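Local atomic coordinates of putative phosphomethylpyrimidine kinase (Bacteroides thetaiotaomicron, PDB entry 3MBH), a protein that binds pyridoxal and probably phosphorylates it at the expense of ATP, as a pyridoxal kinase of the ribokinase-like superfamily. Residues D59-M64 against P89-I94. Numbering follows the deposited sequence.
Sequences DLTDEM and PRQIQI
Q91 and T61 meet where the turn between strand 57-59 and helix 64-73 packs on the start of helix 91-102, in a ribokinase-like fold. Q91 NE2 donates to T61 OG1 at 3.0 Å and 164°, with the hydroxyl oxygen lying in the amide plane. The same nitrogen also makes a weak bond to D59 OD1, at 3.4 Å. The other oxygen of D59, OD2, takes a salt bridge from R90 NH2 at 2.9 Å, which meets this oxygen nearly along its C-O axis although the carboxylate and guanidinium planes stand 63° apart. A water accepts from R90 NH1 and donates to D62 OD2, linking the arginine to a second carboxylate. I94 CD1 packs against T61 CG2, 3.7 Å away. Farther out, the Q91 amide is fixed at both ends, OE1 receiving G87 N and NE2 also giving to T43 O. Replacing Q91 with a leucine would probably leave T61 OG1 without this donor and the G87 amide and T43 carbonyl without their side-chain partner. The turn itself is shaped by D59: with CG anti to the backbone N (chi1 174°), its OD1 accepts from T61 N at 2.9 Å in an Asx turn, the donor lying above the carboxylate plane.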
ATOM      1  N   ASP A  59      -4.839 -19.115 -37.437  1.00 15.57           N
ATOM      2  CA  ASP A  59      -5.470 -17.872 -37.879  1.00 15.93           C
ATOM      3  C   ASP A  59      -6.897 -17.952 -37.426  1.00 15.42           C
ATOM      4  O   ASP A  59      -7.590 -18.883 -37.794  1.00 15.63           O
ATOM      5  CB  ASP A  59      -5.418 -17.832 -39.436  1.00 14.95           C
ATOM      6  CG  ASP A  59      -6.185 -16.625 -40.057  1.00 18.48           C
ATOM      7  OD1 ASP A  59      -6.665 -15.707 -39.360  1.00 19.12           O
ATOM      8  OD2 ASP A  59      -6.267 -16.588 -41.307  1.00 23.21           O
ATOM      9  N   LEU A  60      -7.366 -16.991 -36.658  1.00 15.73           N
ATOM     10  CA  LEU A  60      -8.766 -17.043 -36.187  1.00 16.30           C
ATOM     11  C   LEU A  60      -9.741 -16.098 -36.949  1.00 15.91           C
ATOM     12  O   LEU A  60     -10.863 -15.810 -36.439  1.00 15.28           O
ATOM     13  CB  LEU A  60      -8.836 -16.791 -34.679  1.00 15.53           C
ATOM     14  CG  LEU A  60      -8.179 -17.837 -33.752  1.00 18.20           C
ATOM     15  CD1 LEU A  60      -8.217 -17.280 -32.327  1.00 17.95           C
ATOM     16  CD2 LEU A  60      -8.874 -19.192 -33.863  1.00 12.42           C
ATOM     17  N   THR A  61      -9.325 -15.650 -38.143  1.00 15.61           N
ATOM     18  CA  THR A  61     -10.097 -14.704 -38.956  1.00 16.33           C
ATOM     19  C   THR A  61     -11.548 -15.138 -39.064  1.00 17.44           C
ATOM     20  O   THR A  61     -12.447 -14.339 -38.829  1.00 16.54           O
ATOM     21  CB  THR A  61      -9.526 -14.533 -40.394  1.00 15.44           C
ATOM     22  OG1 THR A  61      -8.157 -14.107 -40.305  1.00 15.44           O
ATOM     23  CG2 THR A  61     -10.378 -13.516 -41.284  1.00 15.24           C
ATOM     24  N   ASP A  62     -11.766 -16.405 -39.401  1.00 17.54           N
ATOM     25  CA  ASP A  62     -13.118 -16.838 -39.599  1.00 18.96           C
ATOM     26  C   ASP A  62     -13.959 -17.068 -38.338  1.00 19.02           C
ATOM     27  O   ASP A  62     -15.182 -17.163 -38.441  1.00 18.52           O
ATOM     28  CB  ASP A  62     -13.135 -18.031 -40.503  1.00 20.80           C
ATOM     29  CG  ASP A  62     -12.565 -17.694 -41.890  1.00 22.84           C
ATOM     30  OD1 ASP A  62     -12.911 -16.626 -42.437  1.00 22.71           O
ATOM     31  OD2 ASP A  62     -11.746 -18.493 -42.400  1.00 29.09           O
ATOM     32  N   GLU A  63     -13.337 -17.112 -37.165  1.00 18.43           N
ATOM     33  CA  GLU A  63     -14.110 -17.178 -35.930  1.00 17.69           C
ATOM     34  C   GLU A  63     -14.556 -15.794 -35.447  1.00 16.56           C
ATOM     35  O   GLU A  63     -15.561 -15.684 -34.744  1.00 16.12           O
ATOM     36  CB  GLU A  63     -13.316 -17.861 -34.847  1.00 17.62           C
ATOM     37  CG  GLU A  63     -14.146 -18.353 -33.665  1.00 17.87           C
ATOM     38  CD  GLU A  63     -15.205 -19.412 -34.038  1.00 17.92           C
ATOM     39  OE1 GLU A  63     -15.044 -20.109 -35.065  1.00 16.78           O
ATOM     40  OE2 GLU A  63     -16.204 -19.540 -33.283  1.00 20.15           O
HETATM   41  N   MSE A  64     -13.833 -14.752 -35.822  0.70 15.35           N
HETATM   42  CA  MSE A  64     -14.083 -13.409 -35.303  0.70 15.63           C
HETATM   43  C   MSE A  64     -15.499 -12.890 -35.636  0.70 15.69           C
HETATM   44  O   MSE A  64     -16.195 -12.382 -34.760  0.70 15.57           O
HETATM   45  CB  MSE A  64     -12.986 -12.423 -35.776  0.70 15.46           C
HETATM   46  CG  MSE A  64     -11.604 -12.688 -35.151  0.70 16.97           C
HETATM   47 SE   MSE A  64     -10.104 -11.720 -35.927  0.50 14.41          SE
HETATM   48  CE  MSE A  64     -10.699 -11.843 -37.721  0.70 27.53           C
ATOM     49  N   PRO A  89      -4.541 -10.441 -43.417  1.00 17.19           N
ATOM     50  CA  PRO A  89      -5.004  -9.160 -43.975  1.00 17.31           C
ATOM     51  C   PRO A  89      -6.523  -8.977 -44.051  1.00 16.48           C
ATOM     52  O   PRO A  89      -6.997  -7.839 -44.116  1.00 16.13           O
ATOM     53  CB  PRO A  89      -4.367  -9.122 -45.368  1.00 17.38           C
ATOM     54  CG  PRO A  89      -3.231 -10.136 -45.258  1.00 20.04           C
ATOM     55  CD  PRO A  89      -3.653 -11.180 -44.313  1.00 17.06           C
ATOM     56  N   ARG A  90      -7.268 -10.078 -44.070  1.00 15.39           N
ATOM     57  CA  ARG A  90      -8.726 -10.044 -44.081  1.00 15.46           C
ATOM     58  C   ARG A  90      -9.302  -9.445 -42.766  1.00 15.12           C
ATOM     59  O   ARG A  90     -10.425  -9.000 -42.715  1.00 15.09           O
ATOM     60  CB  ARG A  90      -9.283 -11.458 -44.317  1.00 14.17           C
ATOM     61  CG  ARG A  90      -9.036 -11.946 -45.715  1.00 15.63           C
ATOM     62  CD  ARG A  90      -9.252 -13.429 -45.967  1.00 15.86           C
ATOM     63  NE  ARG A  90      -8.137 -14.202 -45.388  1.00 16.03           N
ATOM     64  CZ  ARG A  90      -8.247 -15.069 -44.391  1.00 16.47           C
ATOM     65  NH1 ARG A  90      -9.421 -15.373 -43.865  1.00 12.88           N
ATOM     66  NH2 ARG A  90      -7.167 -15.711 -43.967  1.00 16.60           N
ATOM     67  N   GLN A  91      -8.523  -9.466 -41.705  1.00 15.55           N
ATOM     68  CA  GLN A  91      -9.007  -8.978 -40.431  1.00 16.66           C
ATOM     69  C   GLN A  91      -9.160  -7.482 -40.400  1.00 15.67           C
ATOM     70  O   GLN A  91      -9.971  -6.984 -39.651  1.00 16.19           O
ATOM     71  CB  GLN A  91      -8.105  -9.429 -39.268  1.00 15.83           C
ATOM     72  CG  GLN A  91      -8.055 -10.944 -39.168  1.00 16.12           C
ATOM     73  CD  GLN A  91      -7.423 -11.463 -37.900  1.00 14.41           C
ATOM     74  OE1 GLN A  91      -7.043 -10.677 -37.031  1.00 13.33           O
ATOM     75  NE2 GLN A  91      -7.252 -12.786 -37.813  1.00 14.15           N
ATOM     76  N   ILE A  92      -8.435  -6.762 -41.237  1.00 16.16           N
ATOM     77  CA  ILE A  92      -8.511  -5.310 -41.126  1.00 15.78           C
ATOM     78  C   ILE A  92      -9.949  -4.827 -41.334  1.00 15.55           C
ATOM     79  O   ILE A  92     -10.474  -4.074 -40.531  1.00 13.24           O
ATOM     80  CB  ILE A  92      -7.528  -4.566 -42.000  1.00 15.97           C
ATOM     81  CG1 ILE A  92      -6.152  -4.558 -41.307  1.00 15.64           C
ATOM     82  CG2 ILE A  92      -8.056  -3.090 -42.225  1.00 14.11           C
ATOM     83  CD1 ILE A  92      -5.356  -5.955 -41.379  1.00 15.42           C
ATOM     84  N   GLN A  93     -10.619  -5.355 -42.331  1.00 15.53           N
ATOM     85  CA  GLN A  93     -11.972  -4.883 -42.634  1.00 16.66           C
ATOM     86  C   GLN A  93     -13.008  -5.385 -41.633  1.00 14.81           C
ATOM     87  O   GLN A  93     -13.960  -4.700 -41.315  1.00 13.74           O
ATOM     88  CB  GLN A  93     -12.367  -5.237 -44.060  1.00 16.08           C
ATOM     89  CG  GLN A  93     -11.951  -4.222 -45.084  1.00 20.93           C
ATOM     90  CD  GLN A  93     -12.512  -2.779 -44.835  1.00 24.73           C
ATOM     91  OE1 GLN A  93     -13.683  -2.571 -44.460  1.00 25.54           O
ATOM     92  NE2 GLN A  93     -11.651  -1.807 -45.027  1.00 24.88           N
ATOM     93  N   ILE A  94     -12.812  -6.589 -41.154  1.00 15.39           N
ATOM     94  CA  ILE A  94     -13.649  -7.143 -40.064  1.00 15.49           C
ATOM     95  C   ILE A  94     -13.539  -6.265 -38.830  1.00 15.48           C
ATOM     96  O   ILE A  94     -14.542  -5.908 -38.177  1.00 15.59           O
ATOM     97  CB  ILE A  94     -13.295  -8.607 -39.722  1.00 15.17           C
ATOM     98  CG1 ILE A  94     -13.592  -9.486 -40.935  1.00 15.23           C
ATOM     99  CG2 ILE A  94     -14.098  -9.063 -38.475  1.00 14.92           C
ATOM    100  CD1 ILE A  94     -12.983 -10.909 -40.905  1.00 14.98           C
TER
HETATM  101  O   HOH W   1      -9.200 -17.761 -42.217  1.00 28.10           O